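Local coordinates for protein KLLA0B12012p (Kluyveromyces lactis, PDB 6Y3P) that is the Pby1 protein, a direct partner of the mRNA decapping enzyme Dcp2, whose C-terminal ATP-grasp domain, of the tubulin-tyrosine ligase family, probably binds ATP, at residues Y85-I90 against L107-I112; F119-L124 against E129-L134; W141-S146 against A165-F170. All coordinates share one frame; numbering follows the deposited sequence.

Interaction 1 (Y85-I90 against L107-I112)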
loop_
_atom_site.group_PDB
_atom_site.type_symbol
_atom_site.label_atom_id
_atom_site.label_comp_id
_atom_site.label_asym_id
_atom_site.label_seq_id
_atom_site.Cartn_x
_atom_site.Cartn_y
_atom_site.Cartn_z
ATOM N N TYR A 85 8.523 -8.411 -4.202
ATOM C CA TYR A 85 9.463 -8.325 -3.097
ATOM C C TYR A 85 8.772 -8.264 -1.729
ATOM O O TYR A 85 9.284 -8.864 -0.781
ATOM C CB TYR A 85 10.440 -7.170 -3.349
ATOM C CG TYR A 85 11.352 -7.514 -4.506
ATOM C CD1 TYR A 85 12.524 -8.238 -4.301
ATOM C CD2 TYR A 85 10.972 -7.252 -5.824
ATOM C CE1 TYR A 85 13.329 -8.637 -5.368
ATOM C CE2 TYR A 85 11.762 -7.658 -6.902
ATOM C CZ TYR A 85 12.955 -8.330 -6.668
ATOM O OH TYR A 85 13.786 -8.691 -7.710
ATOM N N LEU A 86 7.573 -7.634 -1.651
ATOM C CA LEU A 86 6.730 -7.536 -0.456
ATOM C C LEU A 86 6.442 -8.947 0.034
ATOM O O LEU A 86 6.671 -9.234 1.211
ATOM C CB LEU A 86 5.395 -6.794 -0.762
ATOM C CG LEU A 86 4.434 -6.563 0.410
ATOM C CD1 LEU A 86 5.011 -5.560 1.415
ATOM C CD2 LEU A 86 3.083 -6.063 -0.081
ATOM N N SER A 87 5.993 -9.830 -0.899
ATOM C CA SER A 87 5.696 -11.237 -0.658
ATOM C C SER A 87 6.887 -11.901 -0.010
ATOM O O SER A 87 6.730 -12.465 1.070
ATOM C CB SER A 87 5.302 -11.946 -1.951
ATOM O OG SER A 87 3.900 -12.164 -2.024
ATOM N N HIS A 88 8.093 -11.716 -0.581
ATOM C CA HIS A 88 9.328 -12.284 -0.044
ATOM C C HIS A 88 9.648 -11.768 1.333
ATOM O O HIS A 88 10.013 -12.562 2.193
ATOM C CB HIS A 88 10.501 -12.113 -1.009
ATOM C CG HIS A 88 10.457 -13.085 -2.146
ATOM N ND1 HIS A 88 10.997 -14.363 -2.028
ATOM C CD2 HIS A 88 9.895 -12.959 -3.373
ATOM C CE1 HIS A 88 10.769 -14.957 -3.190
ATOM N NE2 HIS A 88 10.107 -14.155 -4.032
ATOM N N THR A 89 9.453 -10.467 1.571
ATOM C CA THR A 89 9.675 -9.861 2.893
ATOM C C THR A 89 8.764 -10.529 3.938
ATOM O O THR A 89 9.252 -10.923 4.996
ATOM C CB THR A 89 9.422 -8.334 2.876
ATOM O OG1 THR A 89 9.848 -7.782 1.637
ATOM C CG2 THR A 89 10.126 -7.619 4.016
ATOM N N ILE A 90 7.466 -10.678 3.622
ATOM C CA ILE A 90 6.486 -11.273 4.534
ATOM C C ILE A 90 6.780 -12.766 4.749
ATOM O O ILE A 90 6.889 -13.176 5.909
ATOM C CB ILE A 90 5.011 -10.963 4.132
ATOM C CG1 ILE A 90 4.745 -9.449 4.301
ATOM C CG2 ILE A 90 4.002 -11.802 4.954
ATOM C CD1 ILE A 90 3.461 -8.908 3.763
ATOM N N LEU A 107 -2.348 -11.090 1.136
ATOM C CA LEU A 107 -2.702 -11.838 -0.057
ATOM C C LEU A 107 -1.432 -12.103 -0.779
ATOM O O LEU A 107 -0.835 -11.181 -1.321
ATOM C CB LEU A 107 -3.692 -11.061 -0.959
ATOM C CG LEU A 107 -5.061 -10.824 -0.373
ATOM C CD1 LEU A 107 -5.842 -9.881 -1.223
ATOM C CD2 LEU A 107 -5.819 -12.124 -0.135
ATOM N N GLU A 108 -0.952 -13.345 -0.683
ATOM C CA GLU A 108 0.282 -13.776 -1.317
ATOM C C GLU A 108 0.133 -13.714 -2.827
ATOM O O GLU A 108 -0.973 -13.864 -3.347
ATOM C CB GLU A 108 0.594 -15.226 -0.947
ATOM C CG GLU A 108 0.849 -15.466 0.521
ATOM C CD GLU A 108 0.946 -16.943 0.824
ATOM O OE1 GLU A 108 -0.093 -17.635 0.723
ATOM O OE2 GLU A 108 2.068 -17.416 1.115
ATOM N N SER A 109 1.244 -13.491 -3.518
ATOM C CA SER A 109 1.332 -13.507 -4.972
ATOM C C SER A 109 2.622 -14.221 -5.336
ATOM O O SER A 109 3.572 -14.259 -4.540
ATOM C CB SER A 109 1.306 -12.100 -5.556
ATOM O OG SER A 109 2.360 -11.317 -5.023
ATOM N N PHE A 110 2.622 -14.861 -6.501
ATOM C CA PHE A 110 3.767 -15.600 -7.009
ATOM C C PHE A 110 3.860 -15.347 -8.484
ATOM O O PHE A 110 2.872 -14.973 -9.102
ATOM C CB PHE A 110 3.617 -17.106 -6.756
ATOM C CG PHE A 110 3.366 -17.486 -5.319
ATOM C CD1 PHE A 110 2.069 -17.610 -4.832
ATOM C CD2 PHE A 110 4.425 -17.732 -4.453
ATOM C CE1 PHE A 110 1.837 -17.961 -3.497
ATOM C CE2 PHE A 110 4.189 -18.091 -3.120
ATOM C CZ PHE A 110 2.897 -18.205 -2.653
ATOM N N ASN A 111 5.061 -15.520 -9.040
ATOM C CA ASN A 111 5.324 -15.358 -10.463
ATOM C C ASN A 111 5.634 -16.718 -11.059
ATOM O O ASN A 111 6.455 -17.467 -10.526
ATOM C CB ASN A 111 6.440 -14.345 -10.701
ATOM C CG ASN A 111 5.898 -12.958 -10.922
ATOM O OD1 ASN A 111 5.595 -12.220 -9.978
ATOM N ND2 ASN A 111 5.691 -12.606 -12.181
ATOM N N ILE A 112 4.894 -17.075 -12.101
ATOM C CA ILE A 112 5.067 -18.356 -12.774
ATOM C C ILE A 112 5.330 -18.143 -14.270
ATOM O O ILE A 112 4.842 -17.176 -14.858
ATOM C CB ILE A 112 3.902 -19.344 -12.458
ATOM C CG1 ILE A 112 4.265 -20.787 -12.830
ATOM C CG2 ILE A 112 2.550 -18.926 -13.056
ATOM C CD1 ILE A 112 4.157 -21.730 -11.714
#

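Interaction 2 (F119-L124 against E129-L134)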
loop_
_atom_site.group_PDB
_atom_site.type_symbol
_atom_site.label_atom_id
_atom_site.label_comp_id
_atom_site.label_asym_id
_atom_site.label_seq_id
_atom_site.Cartn_x
_atom_site.Cartn_y
_atom_site.Cartn_z
ATOM N N PHE A 119 3.902 -28.905 -19.158
ATOM C CA PHE A 119 5.034 -28.643 -18.281
ATOM C C PHE A 119 4.692 -27.755 -17.098
ATOM O O PHE A 119 5.599 -27.197 -16.473
ATOM C CB PHE A 119 6.220 -28.098 -19.084
ATOM C CG PHE A 119 6.867 -29.140 -19.951
ATOM C CD1 PHE A 119 7.726 -30.080 -19.406
ATOM C CD2 PHE A 119 6.622 -29.177 -21.319
ATOM C CE1 PHE A 119 8.340 -31.035 -20.216
ATOM C CE2 PHE A 119 7.214 -30.150 -22.119
ATOM C CZ PHE A 119 8.060 -31.082 -21.563
ATOM N N LEU A 120 3.379 -27.686 -16.748
ATOM C CA LEU A 120 2.828 -26.945 -15.607
ATOM C C LEU A 120 3.435 -27.470 -14.306
ATOM O O LEU A 120 3.786 -26.672 -13.440
ATOM C CB LEU A 120 1.282 -27.042 -15.575
ATOM C CG LEU A 120 0.506 -26.219 -14.508
ATOM C CD1 LEU A 120 -0.797 -25.740 -15.066
ATOM C CD2 LEU A 120 0.080 -27.083 -13.338
ATOM N N ASP A 121 3.593 -28.797 -14.189
ATOM C CA ASP A 121 4.200 -29.413 -13.010
ATOM C C ASP A 121 5.655 -28.994 -12.791
ATOM O O ASP A 121 6.061 -28.873 -11.639
ATOM C CB ASP A 121 4.057 -30.944 -13.016
ATOM C CG ASP A 121 2.663 -31.454 -12.675
ATOM O OD1 ASP A 121 1.938 -30.766 -11.891
ATOM O OD2 ASP A 121 2.305 -32.552 -13.156
ATOM N N ASP A 122 6.418 -28.736 -13.865
ATOM C CA ASP A 122 7.811 -28.292 -13.755
ATOM C C ASP A 122 7.883 -26.835 -13.332
ATOM O O ASP A 122 8.803 -26.452 -12.611
ATOM C CB ASP A 122 8.546 -28.460 -15.088
ATOM C CG ASP A 122 8.701 -29.883 -15.592
ATOM O OD1 ASP A 122 8.099 -30.807 -14.982
ATOM O OD2 ASP A 122 9.418 -30.075 -16.602
ATOM N N ALA A 123 6.916 -26.022 -13.790
ATOM C CA ALA A 123 6.826 -24.607 -13.447
ATOM C C ALA A 123 6.478 -24.437 -11.959
ATOM O O ALA A 123 6.977 -23.505 -11.325
ATOM C CB ALA A 123 5.799 -23.924 -14.324
ATOM N N LEU A 124 5.675 -25.373 -11.398
ATOM C CA LEU A 124 5.292 -25.385 -9.985
ATOM C C LEU A 124 6.471 -25.765 -9.078
ATOM O O LEU A 124 6.498 -25.388 -7.904
ATOM C CB LEU A 124 4.053 -26.271 -9.726
ATOM C CG LEU A 124 2.719 -25.838 -10.403
ATOM C CD1 LEU A 124 1.596 -26.785 -10.046
ATOM C CD2 LEU A 124 2.307 -24.440 -10.020
ATOM N N GLU A 129 7.415 -22.427 -3.278
ATOM C CA GLU A 129 6.542 -21.775 -2.291
ATOM C C GLU A 129 5.077 -21.896 -2.719
ATOM O O GLU A 129 4.233 -22.266 -1.905
ATOM C CB GLU A 129 6.912 -20.294 -2.118
ATOM C CG GLU A 129 7.787 -19.993 -0.918
ATOM C CD GLU A 129 8.768 -18.862 -1.156
ATOM O OE1 GLU A 129 8.526 -17.749 -0.635
ATOM O OE2 GLU A 129 9.771 -19.084 -1.876
ATOM N N LEU A 130 4.807 -21.627 -4.010
ATOM C CA LEU A 130 3.499 -21.666 -4.671
ATOM C C LEU A 130 2.932 -23.080 -4.651
ATOM O O LEU A 130 1.774 -23.251 -4.283
ATOM C CB LEU A 130 3.680 -21.203 -6.138
ATOM C CG LEU A 130 2.538 -20.562 -6.948
ATOM C CD1 LEU A 130 2.647 -20.942 -8.402
ATOM C CD2 LEU A 130 1.171 -20.834 -6.402
ATOM N N ARG A 131 3.745 -24.089 -5.058
ATOM C CA ARG A 131 3.339 -25.506 -5.099
ATOM C C ARG A 131 2.746 -25.937 -3.759
ATOM O O ARG A 131 1.649 -26.501 -3.720
ATOM C CB ARG A 131 4.537 -26.400 -5.473
ATOM C CG ARG A 131 4.319 -27.922 -5.335
ATOM C CD ARG A 131 3.674 -28.534 -6.557
ATOM N NE ARG A 131 4.162 -29.885 -6.819
ATOM C CZ ARG A 131 4.309 -30.402 -8.036
ATOM N NH1 ARG A 131 4.763 -31.641 -8.187
ATOM N NH2 ARG A 131 4.014 -29.682 -9.111
ATOM N N GLN A 132 3.478 -25.632 -2.669
ATOM C CA GLN A 132 3.137 -25.973 -1.297
ATOM C C GLN A 132 1.850 -25.325 -0.852
ATOM O O GLN A 132 1.048 -25.961 -0.177
ATOM C CB GLN A 132 4.290 -25.618 -0.357
ATOM C CG GLN A 132 4.462 -26.663 0.735
ATOM C CD GLN A 132 5.763 -26.543 1.463
ATOM O OE1 GLN A 132 6.304 -25.443 1.666
ATOM N NE2 GLN A 132 6.231 -27.673 1.973
ATOM N N GLU A 133 1.635 -24.086 -1.272
ATOM C CA GLU A 133 0.427 -23.333 -0.986
ATOM C C GLU A 133 -0.801 -23.986 -1.641
ATOM O O GLU A 133 -1.807 -24.208 -0.972
ATOM C CB GLU A 133 0.597 -21.886 -1.475
ATOM C CG GLU A 133 1.471 -21.033 -0.574
ATOM C CD GLU A 133 0.891 -20.716 0.793
ATOM O OE1 GLU A 133 -0.350 -20.590 0.906
ATOM O OE2 GLU A 133 1.685 -20.601 1.754
ATOM N N LEU A 134 -0.706 -24.293 -2.954
ATOM C CA LEU A 134 -1.777 -24.919 -3.748
ATOM C C LEU A 134 -2.121 -26.307 -3.200
ATOM O O LEU A 134 -3.292 -26.695 -3.180
ATOM C CB LEU A 134 -1.312 -25.014 -5.213
ATOM C CG LEU A 134 -1.715 -23.907 -6.220
ATOM C CD1 LEU A 134 -1.845 -22.526 -5.585
ATOM C CD2 LEU A 134 -0.768 -23.885 -7.383
#

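Interaction 3 (W141-S146 against A165-F170)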
loop_
_atom_site.group_PDB
_atom_site.type_symbol
_atom_site.label_atom_id
_atom_site.label_comp_id
_atom_site.label_asym_id
_atom_site.label_seq_id
_atom_site.Cartn_x
_atom_site.Cartn_y
_atom_site.Cartn_z
ATOM N N TRP A 141 -7.597 -18.712 -5.588
ATOM C CA TRP A 141 -6.499 -18.129 -6.332
ATOM C C TRP A 141 -6.976 -17.597 -7.621
ATOM O O TRP A 141 -7.998 -18.023 -8.166
ATOM C CB TRP A 141 -5.401 -19.188 -6.615
ATOM C CG TRP A 141 -4.820 -19.796 -5.387
ATOM C CD1 TRP A 141 -5.270 -20.904 -4.731
ATOM C CD2 TRP A 141 -3.775 -19.242 -4.578
ATOM N NE1 TRP A 141 -4.558 -21.083 -3.563
ATOM C CE2 TRP A 141 -3.613 -20.090 -3.461
ATOM C CE3 TRP A 141 -2.913 -18.145 -4.722
ATOM C CZ2 TRP A 141 -2.591 -19.901 -2.519
ATOM C CZ3 TRP A 141 -1.919 -17.940 -3.770
ATOM C CH2 TRP A 141 -1.764 -18.814 -2.689
ATOM N N ILE A 142 -6.203 -16.699 -8.144
ATOM C CA ILE A 142 -6.485 -16.132 -9.429
ATOM C C ILE A 142 -5.212 -16.217 -10.286
ATOM O O ILE A 142 -4.103 -16.016 -9.773
ATOM C CB ILE A 142 -7.134 -14.743 -9.226
ATOM C CG1 ILE A 142 -8.122 -14.479 -10.325
ATOM C CG2 ILE A 142 -6.160 -13.576 -8.999
ATOM C CD1 ILE A 142 -9.233 -13.866 -9.825
ATOM N N LEU A 143 -5.373 -16.692 -11.536
ATOM C CA LEU A 143 -4.299 -16.822 -12.517
ATOM C C LEU A 143 -4.383 -15.598 -13.443
ATOM O O LEU A 143 -5.251 -15.542 -14.311
ATOM C CB LEU A 143 -4.397 -18.143 -13.297
ATOM C CG LEU A 143 -3.346 -18.340 -14.415
ATOM C CD1 LEU A 143 -1.951 -18.627 -13.854
ATOM C CD2 LEU A 143 -3.786 -19.394 -15.399
ATOM N N LYS A 144 -3.506 -14.597 -13.207
ATOM C CA LYS A 144 -3.479 -13.337 -13.954
ATOM C C LYS A 144 -2.366 -13.369 -14.987
ATOM O O LYS A 144 -1.194 -13.401 -14.589
ATOM C CB LYS A 144 -3.238 -12.125 -13.024
ATOM C CG LYS A 144 -4.220 -11.929 -11.877
ATOM C CD LYS A 144 -3.496 -11.365 -10.649
ATOM C CE LYS A 144 -3.917 -9.959 -10.276
ATOM N NZ LYS A 144 -3.256 -8.931 -11.119
ATOM N N PRO A 145 -2.678 -13.308 -16.309
ATOM C CA PRO A 145 -1.600 -13.227 -17.300
ATOM C C PRO A 145 -1.029 -11.808 -17.214
ATOM O O PRO A 145 -1.766 -10.852 -17.472
ATOM C CB PRO A 145 -2.313 -13.506 -18.633
ATOM C CG PRO A 145 -3.733 -13.870 -18.280
ATOM C CD PRO A 145 -3.996 -13.234 -16.964
ATOM N N SER A 146 0.245 -11.673 -16.748
ATOM C CA SER A 146 0.965 -10.405 -16.525
ATOM C C SER A 146 0.749 -9.335 -17.611
ATOM O O SER A 146 0.742 -8.140 -17.305
ATOM C CB SER A 146 2.454 -10.657 -16.322
ATOM O OG SER A 146 2.734 -10.908 -14.955
ATOM N N ALA A 165 -6.299 -27.809 -15.771
ATOM C CA ALA A 165 -7.433 -27.782 -16.698
ATOM C C ALA A 165 -7.531 -26.409 -17.377
ATOM O O ALA A 165 -7.855 -26.340 -18.560
ATOM C CB ALA A 165 -8.722 -28.095 -15.947
ATOM N N ILE A 166 -7.218 -25.323 -16.640
ATOM C CA ILE A 166 -7.222 -23.969 -17.188
ATOM C C ILE A 166 -6.170 -23.894 -18.314
ATOM O O ILE A 166 -6.508 -23.504 -19.440
ATOM C CB ILE A 166 -6.983 -22.898 -16.093
ATOM C CG1 ILE A 166 -8.176 -22.814 -15.102
ATOM C CG2 ILE A 166 -6.694 -21.515 -16.722
ATOM C CD1 ILE A 166 -7.884 -21.979 -13.856
ATOM N N PHE A 167 -4.910 -24.324 -18.010
ATOM C CA PHE A 167 -3.791 -24.331 -18.963
ATOM C C PHE A 167 -4.038 -25.203 -20.179
ATOM O O PHE A 167 -3.666 -24.802 -21.276
ATOM C CB PHE A 167 -2.456 -24.695 -18.280
ATOM C CG PHE A 167 -1.749 -23.472 -17.742
ATOM C CD1 PHE A 167 -0.962 -22.689 -18.567
ATOM C CD2 PHE A 167 -1.953 -23.052 -16.432
ATOM C CE1 PHE A 167 -0.368 -21.524 -18.085
ATOM C CE2 PHE A 167 -1.321 -21.910 -15.938
ATOM C CZ PHE A 167 -0.556 -21.137 -16.769
ATOM N N ASP A 168 -4.655 -26.383 -19.991
ATOM C CA ASP A 168 -5.015 -27.318 -21.055
ATOM C C ASP A 168 -6.011 -26.662 -22.021
ATOM O O ASP A 168 -5.881 -26.811 -23.236
ATOM C CB ASP A 168 -5.667 -28.580 -20.447
ATOM C CG ASP A 168 -4.735 -29.595 -19.805
ATOM O OD1 ASP A 168 -3.510 -29.371 -19.815
ATOM O OD2 ASP A 168 -5.237 -30.604 -19.278
ATOM N N SER A 169 -7.008 -25.932 -21.463
ATOM C CA SER A 169 -8.036 -25.235 -22.233
ATOM C C SER A 169 -7.489 -24.029 -23.014
ATOM O O SER A 169 -8.142 -23.594 -23.965
ATOM C CB SER A 169 -9.220 -24.847 -21.349
ATOM O OG SER A 169 -8.978 -23.686 -20.573
ATOM N N PHE A 170 -6.302 -23.500 -22.631
ATOM C CA PHE A 170 -5.654 -22.381 -23.325
ATOM C C PHE A 170 -5.047 -22.878 -24.638
ATOM O O PHE A 170 -5.093 -22.158 -25.638
ATOM C CB PHE A 170 -4.559 -21.723 -22.452
ATOM C CG PHE A 170 -4.995 -20.865 -21.275
ATOM C CD1 PHE A 170 -6.251 -20.251 -21.258
ATOM C CD2 PHE A 170 -4.138 -20.639 -20.204
ATOM C CE1 PHE A 170 -6.649 -19.461 -20.171
ATOM C CE2 PHE A 170 -4.532 -19.842 -19.121
ATOM C CZ PHE A 170 -5.777 -19.243 -19.123
#

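Interaction 1 (Y85-I90 against L107-I112)
Ser87 of helix 83-95 and Ser109 of strand 109-113 meet where a helix comes up to the outer edge of the five-stranded antiparallel sheet in this ATP-grasp domain. The strand is the edge strand, and on its inner side Glu108, Phe110 and Ile112 make backbone hydrogen bonds with strand 194-200. Ser109, lying between Glu108 and Phe110 in the chain, receives the helix instead. The two backbones come nearest at Ser87 and Glu108, whose CA atoms are 6.0 Å apart, and the area buried is small, 86 Å².

A single clear bond crosses the gap. Ser87 OG donates to the backbone oxygen Ser109 O over 3.3 Å, a long distance for such a bond. The hydroxyl meets the C=O at 123° and is tilted 16° from the carbonyl plane. Ser87 reaches it by turning its hydroxyl off the staggered positions, with chi1 at -104°. Its OG also lies 3.3 Å from Ser109 N and 3.5 Å from Ser109 OG, so it faces the backbone and the hydroxyl of one residue together. Ser87 CB follows behind, 3.9 Å from Ser109 O. Phe106 touches both Ser87 and Ile90, and Lys83 on the same helix bonds to Leu107 O. Glu108 turns its carboxylate elsewhere, to a salt bridge with Lys139.

The example illustrates how a helix can meet an edge strand through a side chain, a buried hydroxyl giving a donor to one backbone carbonyl. With one long bond and little area, the direct contact between the two segments is slight and mainly polar, and both serines keep their polar atoms close to polar neighbours within a buried site.

Interaction 2 (F119-L124 against E129-L134)
Arg131 starts with CG anti to its backbone N (chi1 171°) and then bends at chi2 and chi3, a path that brings the guanidinium alongside Leu124, while Leu124, with CG anti to its carbonyl carbon, sends its methyl branches toward the second helix. The two side chains cross at about a right angle. Leu124 CB lies at the edge of the guanidinium, near its plane, 3.5 Å from Arg131 NH2. Lower down the same arginine, Arg131 CB lies 3.3 Å from Leu124 O, so both ends of the side chain rest on one leucine.

Charge enters at the solvent side. Asp121 OD1 and Arg131 NH2 form a long salt bridge of 3.6 Å, with carboxylate and guanidinium planes 80° apart, so the groups do not pair flat against each other. The backbone oxygen Asp121 O lies 3.4 Å from Arg131 NH2, approaching obliquely. Asp125 and Glu135 add long, weak ion pairs, so the guanidinium probably feels several acidic neighbours, none of them close.

Beneath this polar rim the contact is apolar. Leu124 CD2 is 3.9 Å from Leu130 CD1 and 4.1 Å from Leu134 CD2, so a single methyl meets two leucines one helical turn apart. This is a compact example of two consecutive helices joined by a short turn, axes 9.9 Å apart at their closest and inclined at 109°, in which a buried leucine contact is flanked by an arginine whose aliphatic part packs and whose end is charged. The pair sits against the sheet and a third helix: Leu124 and Leu130 touch Ile112 of strand 109-113, Leu134 reaches Trp141 of strand 140-145, and Ile160 of helix 160-171 lies against both Leu124 and Leu134.

Interaction 3 (W141-S146 against A165-F170)
The strand bearing Leu143 and the helix bearing Ile166, Phe167 and Phe170 run nearly the same way, their segment axes inclined by 29° and 11.7 Å apart at the closest. This is helix-on-sheet packing within a beta-beta-alpha unit: strand 140-145 pairs antiparallel with strand 154-157, and helix 160-171 then returns across the sheet face. Across this gap Leu143 is the one residue of the strand segment to make contact, its CA 9.0 Å from Ile166 CA.

Leu143 holds CG anti to its backbone N (chi1 177°), which carries both methyls out from the strand. Most of the contact falls to Leu143 CD2. This CD2 of Leu143 lies 3.6 Å from Phe167 CE2, 3.8 Å from Ile166 CG2 and 3.8 Å from Phe170 CE2, so one methyl touches three residues of the helix. Against Phe170 it arrives at the ring edge, near the ring plane, the two side chains coming from opposite directions; against Phe167 the approach is oblique. The other methyl adds a second touch on the same ring, with Leu143 CD1 3.9 Å from Phe167 CE2. Cutting Leu143 back to an alanine is likely to open a gap between the strand and Ile166, Phe167 and Phe170, and to leave the Phe170 ring edge without its methyl partner.

Phe167 also makes an edge-to-face contact with Phe195 of strand 194-200. Leu143 itself is backbone-bonded to Arg155, and that arginine also reaches the helix through Ser169 OG. The same hydroxyl turns back along its own helix, Ser169 OG donating to Ile166 O over 2.7 Å, while that carbonyl oxygen lies over one face of the Phe170 ring, offset toward its rim.

The three contacts build up one region of the ATP-grasp domain round a shared antiparallel sheet. Interactions 1 and 3 both reach that sheet, the first at its edge strand and the third on a face, and interaction 2 lies between them in the chain. Phe110 packs on Leu130 and Trp141, while Leu120 meets Phe167, so hydrophobic residues join all three. Their chemistry follows their place: 85-90 with 107-112 is small, buried and polar; 119-124 with 129-134 is the largest, apolar inside and charged toward solvent; 141-146 with 165-170 is buried and wholly apolar across the gap. Interaction 1 lies nearest the chain centre, the other two farther out.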